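Myosin-4 (Saccharomyces cerevisiae, PDB 3MMI) is a type V myosin motor that carries ASH1 and other mRNAs to the yeast bud through its partner SHE3, seen here as its globular tail domain. Local coordinates at residues G100-L105 with S154-K159; A200-F205 with S210-I215; N286-L291 with N322-Y327. All coordinates share one frame; numbering follows the deposited sequence.

Contact 1 (G100-L105 with S154-K159); sequences GGIFWL and STWLVK
Trp156 lays one face of its indole against Gly101, joining the near-antiparallel helices 97-108 and 132-168 in the all-helical globular tail (dilute domain) of this type V myosin. The short segments approach to 10.7 Å between axes at 160°. The contact is buried throughout, and its packing is tightest at the five-membered part of the ring: Gly101 CA lies 3.1 Å from Trp156 NE1, over the face but offset toward the rim. A CB there would run into the indole, consistent with a glycine at this point. A chi1 of 162° swings the indole away from its own backbone N and across to Gly101. The indole NE1 is hydrogen-bonded to Thr97 O, one turn earlier on helix 97-108, while Phe160 meets the ring in a nearly parallel plane. The six-membered part is held by aliphatic groups, and here the two ends differ. Ile102 CG1 comes obliquely to Trp156 CZ2 at 3.9 Å, a looser touch than the close approach of Gly101. One turn after Gly101, the Leu105 CD1 methyl reaches Trp156 CE3 at 3.4 Å.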
loop_
_atom_site.group_PDB
_atom_site.type_symbol
_atom_site.label_atom_id
_atom_site.label_comp_id
_atom_site.label_asym_id
_atom_site.label_seq_id
_atom_site.Cartn_x
_atom_site.Cartn_y
_atom_site.Cartn_z
ATOM N N GLY A 100 -11.650 4.301 10.124
ATOM C CA GLY A 100 -12.259 5.154 9.131
ATOM C C GLY A 100 -11.825 4.834 7.703
ATOM O O GLY A 100 -12.678 4.726 6.819
ATOM N N GLY A 101 -10.514 4.722 7.496
ATOM C CA GLY A 101 -9.934 4.306 6.221
ATOM C C GLY A 101 -10.578 3.024 5.695
ATOM O O GLY A 101 -11.148 2.958 4.568
ATOM N N ILE A 102 -10.605 2.030 6.558
ATOM C CA ILE A 102 -11.177 0.761 6.180
ATOM C C ILE A 102 -12.663 0.779 5.898
ATOM O O ILE A 102 -13.095 0.202 4.928
ATOM C CB ILE A 102 -10.860 -0.343 7.208
ATOM C CG1 ILE A 102 -9.350 -0.629 7.204
ATOM C CG2 ILE A 102 -11.520 -1.643 6.812
ATOM C CD1 ILE A 102 -8.853 -1.352 8.574
ATOM N N PHE A 103 -13.451 1.445 6.763
ATOM C CA PHE A 103 -14.906 1.549 6.552
ATOM C C PHE A 103 -15.156 2.169 5.164
ATOM O O PHE A 103 -15.836 1.603 4.372
ATOM C CB PHE A 103 -15.500 2.472 7.629
ATOM C CG PHE A 103 -16.946 2.796 7.410
ATOM C CD1 PHE A 103 -17.921 1.833 7.678
ATOM C CD2 PHE A 103 -17.340 4.057 6.954
ATOM C CE1 PHE A 103 -19.279 2.132 7.485
ATOM C CE2 PHE A 103 -18.676 4.341 6.780
ATOM C CZ PHE A 103 -19.645 3.388 7.041
ATOM N N TRP A 104 -14.551 3.326 4.892
ATOM C CA TRP A 104 -14.813 4.061 3.642
ATOM C C TRP A 104 -14.334 3.230 2.420
ATOM O O TRP A 104 -15.044 3.103 1.404
ATOM C CB TRP A 104 -14.205 5.492 3.691
ATOM C CG TRP A 104 -15.017 6.392 4.717
ATOM C CD1 TRP A 104 -14.570 6.935 5.908
ATOM C CD2 TRP A 104 -16.402 6.778 4.606
ATOM N NE1 TRP A 104 -15.579 7.654 6.510
ATOM C CE2 TRP A 104 -16.714 7.567 5.742
ATOM C CE3 TRP A 104 -17.401 6.541 3.656
ATOM C CZ2 TRP A 104 -18.005 8.119 5.946
ATOM C CZ3 TRP A 104 -18.663 7.094 3.839
ATOM C CH2 TRP A 104 -18.957 7.870 4.984
ATOM N N LEU A 105 -13.169 2.602 2.552
ATOM C CA LEU A 105 -12.579 1.925 1.432
ATOM C C LEU A 105 -13.338 0.671 1.165
ATOM O O LEU A 105 -13.573 0.319 0.025
ATOM C CB LEU A 105 -11.113 1.616 1.621
ATOM C CG LEU A 105 -10.234 2.868 1.390
ATOM C CD1 LEU A 105 -8.887 2.803 2.022
ATOM C CD2 LEU A 105 -10.152 3.277 -0.090
ATOM N N SER A 154 -4.242 4.257 -1.908
ATOM C CA SER A 154 -2.794 4.401 -1.750
ATOM C C SER A 154 -2.407 5.477 -0.788
ATOM O O SER A 154 -1.485 5.319 -0.018
ATOM C CB SER A 154 -2.048 4.701 -3.083
ATOM O OG SER A 154 -2.583 3.859 -4.069
ATOM N N THR A 155 -3.058 6.618 -0.881
ATOM C CA THR A 155 -2.670 7.674 0.040
ATOM C C THR A 155 -3.103 7.342 1.462
ATOM O O THR A 155 -2.377 7.624 2.382
ATOM C CB THR A 155 -2.939 9.094 -0.478
ATOM O OG1 THR A 155 -3.698 9.824 0.486
ATOM C CG2 THR A 155 -3.711 9.058 -1.683
ATOM N N TRP A 156 -4.233 6.675 1.634
ATOM C CA TRP A 156 -4.634 6.256 2.992
ATOM C C TRP A 156 -3.608 5.213 3.587
ATOM O O TRP A 156 -3.126 5.334 4.727
ATOM C CB TRP A 156 -6.093 5.767 3.074
ATOM C CG TRP A 156 -6.360 4.949 4.343
ATOM C CD1 TRP A 156 -6.740 5.422 5.570
ATOM C CD2 TRP A 156 -6.202 3.524 4.499
ATOM N NE1 TRP A 156 -6.864 4.365 6.489
ATOM C CE2 TRP A 156 -6.525 3.200 5.859
ATOM C CE3 TRP A 156 -5.852 2.492 3.628
ATOM C CZ2 TRP A 156 -6.509 1.863 6.352
ATOM C CZ3 TRP A 156 -5.813 1.163 4.118
ATOM C CH2 TRP A 156 -6.127 0.870 5.470
ATOM N N LEU A 157 -3.265 4.221 2.797
ATOM C CA LEU A 157 -2.401 3.160 3.257
ATOM C C LEU A 157 -1.050 3.670 3.715
ATOM O O LEU A 157 -0.530 3.243 4.759
ATOM C CB LEU A 157 -2.218 2.037 2.226
ATOM C CG LEU A 157 -1.490 0.751 2.712
ATOM C CD1 LEU A 157 -2.081 0.136 3.958
ATOM C CD2 LEU A 157 -1.357 -0.287 1.718
ATOM N N VAL A 158 -0.461 4.596 2.968
ATOM C CA VAL A 158 0.863 5.082 3.408
ATOM C C VAL A 158 0.663 5.866 4.658
ATOM O O VAL A 158 1.445 5.758 5.599
ATOM C CB VAL A 158 1.673 5.913 2.316
ATOM C CG1 VAL A 158 1.662 5.163 0.987
ATOM C CG2 VAL A 158 1.024 7.315 2.162
ATOM N N LYS A 159 -0.360 6.705 4.696
ATOM C CA LYS A 159 -0.583 7.493 5.941
ATOM C C LYS A 159 -0.867 6.542 7.105
ATOM O O LYS A 159 -0.294 6.631 8.234
ATOM C CB LYS A 159 -1.737 8.447 5.783
ATOM C CG LYS A 159 -2.021 9.230 7.041
ATOM C CD LYS A 159 -3.162 10.261 6.776
ATOM C CE LYS A 159 -3.905 10.689 8.111
ATOM N NZ LYS A 159 -5.448 10.732 8.019
#

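Contact 2 (A200-F205 with S210-I215); sequences AVLCKF and SMHTKI
This is an antiparallel contact within a helical hairpin, partly buried, in which Leu202 and Cys203 near the end of helix 185-204 meet His212 and Ile215 in the opening turns of helix 209-234. Only a short turn separates the two helices, and their segments lie 10.9 Å apart between axes at 157°, with Leu202 and His212 nearest in backbone register. The imidazole is the centre of the contact. Leu202 CB sits over one face in a CH-pi contact, 3.8 Å from the centroid of the His212 ring, with its closest approach to His212 CE1 at 3.5 Å. Cys203 SG comes instead to the ring edge, near its plane, 3.7 Å from the same His212 CE1. The His212 side chain leaves its helix with CG opposite the backbone N (chi1 -163°), and this swing carries the ring end toward helix 185-204. Its NE2 is hydrogen-bonded to Asp199 OD1 on that helix, which helps to fix the rotation of the ring, and Phe216 meets it at a steep angle. Deeper in, Leu202 CD1 touches Ile215 CD1 at 4.2 Å, a purely apolar junction. Putting an alanine in place of His212 would probably leave Leu202 CB without the ring face it packs on and Asp199 without its hydrogen-bond mate across the hairpin. Beside an aspartate, the imidazole may be favoured in its protonated form, and the contact thus combines a polar tie across the helices with greasy packing on the ring face.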
loop_
_atom_site.group_PDB
_atom_site.type_symbol
_atom_site.label_atom_id
_atom_site.label_comp_id
_atom_site.label_asym_id
_atom_site.label_seq_id
_atom_site.Cartn_x
_atom_site.Cartn_y
_atom_site.Cartn_z
ATOM N N ALA A 200 -8.990 -8.104 12.170
ATOM C CA ALA A 200 -10.427 -8.119 12.659
ATOM C C ALA A 200 -11.261 -7.044 12.046
ATOM O O ALA A 200 -12.406 -7.273 11.721
ATOM C CB ALA A 200 -10.477 -7.981 14.218
ATOM N N VAL A 201 -10.722 -5.815 12.015
ATOM C CA VAL A 201 -11.413 -4.673 11.432
ATOM C C VAL A 201 -11.682 -4.946 9.937
ATOM O O VAL A 201 -12.777 -4.838 9.469
ATOM C CB VAL A 201 -10.583 -3.460 11.575
ATOM C CG1 VAL A 201 -11.286 -2.291 10.872
ATOM C CG2 VAL A 201 -10.278 -3.152 13.049
ATOM N N LEU A 202 -10.674 -5.447 9.222
ATOM C CA LEU A 202 -10.893 -5.830 7.826
ATOM C C LEU A 202 -12.126 -6.773 7.703
ATOM O O LEU A 202 -13.033 -6.537 6.871
ATOM C CB LEU A 202 -9.636 -6.492 7.266
ATOM C CG LEU A 202 -8.632 -5.676 6.452
ATOM C CD1 LEU A 202 -8.828 -4.245 6.428
ATOM C CD2 LEU A 202 -7.170 -6.111 6.866
ATOM N N CYS A 203 -12.171 -7.824 8.539
ATOM C CA CYS A 203 -13.405 -8.717 8.594
ATOM C C CYS A 203 -14.649 -8.001 9.135
ATOM O O CYS A 203 -15.700 -8.183 8.591
ATOM C CB CYS A 203 -13.215 -9.955 9.418
ATOM S SG CYS A 203 -11.764 -10.991 9.006
ATOM N N LYS A 204 -14.497 -7.153 10.147
ATOM C CA LYS A 204 -15.624 -6.406 10.735
ATOM C C LYS A 204 -16.311 -5.605 9.651
ATOM O O LYS A 204 -17.532 -5.821 9.383
ATOM C CB LYS A 204 -15.132 -5.461 11.875
ATOM C CG LYS A 204 -16.273 -4.733 12.625
ATOM N N PHE A 205 -15.537 -4.749 8.965
ATOM C CA PHE A 205 -16.099 -3.856 7.951
ATOM C C PHE A 205 -16.305 -4.536 6.599
ATOM O O PHE A 205 -16.445 -3.883 5.587
ATOM C CB PHE A 205 -15.314 -2.537 7.878
ATOM C CG PHE A 205 -15.422 -1.717 9.095
ATOM C CD1 PHE A 205 -16.642 -1.580 9.764
ATOM C CD2 PHE A 205 -14.322 -1.037 9.596
ATOM C CE1 PHE A 205 -16.719 -0.791 10.921
ATOM C CE2 PHE A 205 -14.428 -0.251 10.753
ATOM C CZ PHE A 205 -15.622 -0.132 11.405
ATOM N N SER A 210 -10.267 -10.940 -1.689
ATOM C CA SER A 210 -9.207 -10.567 -2.543
ATOM C C SER A 210 -8.663 -9.180 -2.227
ATOM O O SER A 210 -7.499 -8.971 -2.484
ATOM C CB SER A 210 -9.688 -10.600 -3.984
ATOM O OG SER A 210 -10.773 -9.664 -4.091
ATOM N N MET A 211 -9.432 -8.250 -1.669
ATOM C CA MET A 211 -8.839 -7.017 -1.230
ATOM C C MET A 211 -8.113 -7.135 0.121
ATOM O O MET A 211 -7.188 -6.371 0.446
ATOM C CB MET A 211 -9.913 -5.943 -1.231
ATOM C CG MET A 211 -9.413 -4.513 -1.112
ATOM S SD MET A 211 -8.267 -3.868 -2.414
ATOM C CE MET A 211 -8.998 -4.503 -3.872
ATOM N N HIS A 212 -8.575 -8.067 0.962
ATOM C CA HIS A 212 -7.991 -8.329 2.300
ATOM C C HIS A 212 -6.555 -8.810 2.169
ATOM O O HIS A 212 -5.628 -8.280 2.760
ATOM C CB HIS A 212 -8.800 -9.448 2.925
ATOM C CG HIS A 212 -8.647 -9.588 4.402
ATOM N ND1 HIS A 212 -9.740 -9.665 5.239
ATOM C CD2 HIS A 212 -7.552 -9.792 5.185
ATOM C CE1 HIS A 212 -9.328 -9.916 6.472
ATOM N NE2 HIS A 212 -8.002 -9.981 6.474
ATOM N N THR A 213 -6.379 -9.776 1.292
ATOM C CA THR A 213 -5.047 -10.239 0.921
ATOM C C THR A 213 -4.223 -9.191 0.206
ATOM O O THR A 213 -3.023 -9.043 0.487
ATOM C CB THR A 213 -5.059 -11.559 0.018
ATOM O OG1 THR A 213 -5.712 -11.290 -1.253
ATOM C CG2 THR A 213 -5.854 -12.605 0.696
ATOM N N LYS A 214 -4.831 -8.402 -0.677
ATOM C CA LYS A 214 -4.033 -7.290 -1.282
ATOM C C LYS A 214 -3.516 -6.316 -0.191
ATOM O O LYS A 214 -2.358 -5.905 -0.204
ATOM C CB LYS A 214 -4.820 -6.581 -2.422
ATOM C CG LYS A 214 -4.261 -5.330 -2.824
ATOM C CD LYS A 214 -4.796 -4.803 -4.144
ATOM C CE LYS A 214 -3.636 -4.206 -4.958
ATOM N NZ LYS A 214 -3.048 -3.104 -4.314
ATOM N N ILE A 215 -4.414 -5.906 0.712
ATOM C CA ILE A 215 -4.043 -4.988 1.815
ATOM C C ILE A 215 -2.825 -5.550 2.607
ATOM O O ILE A 215 -1.896 -4.804 2.976
ATOM C CB ILE A 215 -5.219 -4.640 2.728
ATOM C CG1 ILE A 215 -6.222 -3.744 1.996
ATOM C CG2 ILE A 215 -4.657 -3.839 3.971
ATOM C CD1 ILE A 215 -7.520 -3.633 2.487
#

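Contact 3 (N286-L291 with N322-Y327); sequences NEFKLL and NEILNY
Phe288 reaches from helix 285-292 onto Ile324 of helix 322-338, two helices of the dilute-domain globular tail that run in the same general sense, their segments at 42° and 10.5 Å between axes. Its CB already touches the partner, 3.9 Å from Ile324 CG1. Phe288 CG lies about equally near Ile324 CG1 and CG2, at 4.0 Å. A chi1 of -176° turns the ring away from the backbone N and over toward helix 322-338, and Ile324 CG2 stands over one face, 3.9 Å from the Phe288 ring centroid in a CH-pi contact. On that side Phe288 CD1 comes within 3.6 Å of Ile324 CG2, and CE1 is almost as near to the same methyl. Farther out, CZ still lies 4.2 Å from Ile324 CG2, at the limit of touch. The other ortho carbon, Phe288 CD2, meets Tyr327 CD2 at 4.1 Å, lying near the plane of the tyrosine ring at its edge. Ile303 and Leu307 of helix 300-308 add to the apolar surroundings of Phe288. Toward the periphery, the bent Lys289 chain crosses Tyr327 at about a right angle, with CD over one face of its ring. Tyr327 OH is hydrogen-bonded to Asp293 OD1, just beyond helix 285-292, and Lys289 CG rests 3.7 Å from Tyr327 CZ.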
loop_
_atom_site.group_PDB
_atom_site.type_symbol
_atom_site.label_atom_id
_atom_site.label_comp_id
_atom_site.label_asym_id
_atom_site.label_seq_id
_atom_site.Cartn_x
_atom_site.Cartn_y
_atom_site.Cartn_z
ATOM N N ASN A 286 35.249 -10.321 -10.409
ATOM C CA ASN A 286 34.752 -11.422 -11.158
ATOM C C ASN A 286 33.624 -12.290 -10.588
ATOM O O ASN A 286 32.671 -12.562 -11.287
ATOM C CB ASN A 286 35.867 -12.323 -11.518
ATOM C CG ASN A 286 35.700 -12.749 -12.835
ATOM O OD1 ASN A 286 34.876 -13.626 -13.119
ATOM N ND2 ASN A 286 36.385 -12.049 -13.760
ATOM N N GLU A 287 33.707 -12.659 -9.326
ATOM C CA GLU A 287 32.492 -13.109 -8.634
ATOM C C GLU A 287 31.397 -12.137 -8.530
ATOM O O GLU A 287 30.253 -12.560 -8.762
ATOM C CB GLU A 287 32.790 -13.535 -7.225
ATOM C CG GLU A 287 34.079 -14.119 -7.189
ATOM C CD GLU A 287 34.458 -14.642 -5.831
ATOM O OE1 GLU A 287 34.561 -13.817 -4.844
ATOM O OE2 GLU A 287 34.684 -15.883 -5.784
ATOM N N PHE A 288 31.769 -10.835 -8.230
ATOM C CA PHE A 288 30.825 -9.743 -8.055
ATOM C C PHE A 288 30.079 -9.571 -9.340
ATOM O O PHE A 288 28.893 -9.320 -9.276
ATOM C CB PHE A 288 31.548 -8.453 -7.591
ATOM C CG PHE A 288 30.636 -7.330 -7.314
ATOM C CD1 PHE A 288 30.147 -7.176 -6.030
ATOM C CD2 PHE A 288 30.209 -6.484 -8.305
ATOM C CE1 PHE A 288 29.301 -6.215 -5.706
ATOM C CE2 PHE A 288 29.264 -5.419 -7.912
ATOM C CZ PHE A 288 28.812 -5.330 -6.613
ATOM N N LYS A 289 30.788 -9.630 -10.486
ATOM C CA LYS A 289 30.165 -9.290 -11.771
ATOM C C LYS A 289 29.186 -10.370 -12.070
ATOM O O LYS A 289 28.067 -10.158 -12.544
ATOM C CB LYS A 289 31.181 -9.200 -12.927
ATOM C CG LYS A 289 31.830 -7.744 -13.113
ATOM C CD LYS A 289 33.076 -7.715 -13.977
ATOM C CE LYS A 289 32.783 -7.471 -15.444
ATOM N NZ LYS A 289 33.776 -6.452 -16.028
ATOM N N LEU A 290 29.611 -11.559 -11.702
ATOM C CA LEU A 290 28.734 -12.724 -11.848
ATOM C C LEU A 290 27.457 -12.613 -11.048
ATOM O O LEU A 290 26.372 -12.918 -11.572
ATOM C CB LEU A 290 29.429 -14.034 -11.518
ATOM C CG LEU A 290 30.277 -14.794 -12.509
ATOM C CD1 LEU A 290 30.100 -16.252 -12.090
ATOM C CD2 LEU A 290 29.804 -14.600 -13.973
ATOM N N LEU A 291 27.593 -12.075 -9.832
ATOM C CA LEU A 291 26.414 -11.852 -8.996
ATOM C C LEU A 291 25.533 -10.685 -9.356
ATOM O O LEU A 291 24.292 -10.860 -9.347
ATOM C CB LEU A 291 26.807 -11.878 -7.554
ATOM C CG LEU A 291 27.200 -13.290 -7.073
ATOM C CD1 LEU A 291 27.904 -13.314 -5.723
ATOM C CD2 LEU A 291 26.004 -14.223 -6.936
ATOM N N ASN A 322 38.563 -2.687 -2.725
ATOM C CA ASN A 322 38.522 -1.456 -3.471
ATOM C C ASN A 322 38.173 -1.662 -4.898
ATOM O O ASN A 322 37.433 -0.922 -5.488
ATOM C CB ASN A 322 39.828 -0.688 -3.285
ATOM C CG ASN A 322 40.010 -0.244 -1.873
ATOM O OD1 ASN A 322 41.074 -0.396 -1.371
ATOM N ND2 ASN A 322 38.992 0.271 -1.229
ATOM N N GLU A 323 38.668 -2.751 -5.417
ATOM C CA GLU A 323 38.346 -3.184 -6.761
ATOM C C GLU A 323 36.838 -3.331 -7.041
ATOM O O GLU A 323 36.331 -2.881 -8.083
ATOM C CB GLU A 323 39.061 -4.475 -7.056
ATOM C CG GLU A 323 39.111 -4.770 -8.559
ATOM N N ILE A 324 36.105 -3.789 -6.057
ATOM C CA ILE A 324 34.668 -3.763 -6.158
ATOM C C ILE A 324 33.991 -2.429 -5.990
ATOM O O ILE A 324 33.089 -2.124 -6.784
ATOM C CB ILE A 324 34.063 -4.865 -5.258
ATOM C CG1 ILE A 324 34.228 -6.112 -6.059
ATOM C CG2 ILE A 324 32.578 -4.675 -4.957
ATOM C CD1 ILE A 324 34.356 -7.355 -5.081
ATOM N N LEU A 325 34.481 -1.657 -4.998
ATOM C CA LEU A 325 34.003 -0.253 -4.725
ATOM C C LEU A 325 34.170 0.601 -6.008
ATOM O O LEU A 325 33.282 1.283 -6.480
ATOM C CB LEU A 325 34.764 0.348 -3.546
ATOM C CG LEU A 325 34.438 -0.279 -2.204
ATOM C CD1 LEU A 325 35.321 0.350 -1.142
ATOM C CD2 LEU A 325 32.945 -0.226 -1.838
ATOM N N ASN A 326 35.325 0.428 -6.611
ATOM C CA ASN A 326 35.744 1.060 -7.839
ATOM C C ASN A 326 34.908 0.790 -9.080
ATOM O O ASN A 326 34.457 1.683 -9.707
ATOM C CB ASN A 326 37.168 0.666 -8.097
ATOM C CG ASN A 326 37.898 1.670 -8.873
ATOM O OD1 ASN A 326 38.141 1.517 -10.058
ATOM N ND2 ASN A 326 38.277 2.716 -8.208
ATOM N N TYR A 327 34.755 -0.468 -9.415
ATOM C CA TYR A 327 33.783 -0.931 -10.444
ATOM C C TYR A 327 32.339 -0.425 -10.253
ATOM O O TYR A 327 31.740 0.102 -11.133
ATOM C CB TYR A 327 33.796 -2.488 -10.427
ATOM C CG TYR A 327 32.824 -3.083 -11.402
ATOM C CD1 TYR A 327 32.978 -2.820 -12.769
ATOM C CD2 TYR A 327 31.700 -3.794 -10.968
ATOM C CE1 TYR A 327 32.062 -3.309 -13.720
ATOM C CE2 TYR A 327 30.787 -4.387 -11.956
ATOM C CZ TYR A 327 31.020 -4.151 -13.307
ATOM O OH TYR A 327 30.163 -4.569 -14.320
#

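How the contacts relate
Contacts 1 and 2 are neighbours, their centres 12 Å apart, and they touch through Ile102, whose CD1 lies 3.6 Å from Leu202 CD1; helix 97-108 thereby packs against both helix 132-168 and helix 185-204. Contact 1 is fully buried near the centre of the chain, whereas contact 2 is partly buried and reaches the surface at Cys203. Contact 3 stands alone, about 44 Å from contact 1 between centres and in a peripheral part of the tail, on the far side of the chain's centre from contact 2. Each of the three turns on an aromatic ring: an indole against bare backbone, an imidazole with an aliphatic carbon over its face, and a phenyl and phenol beside isoleucine and lysine.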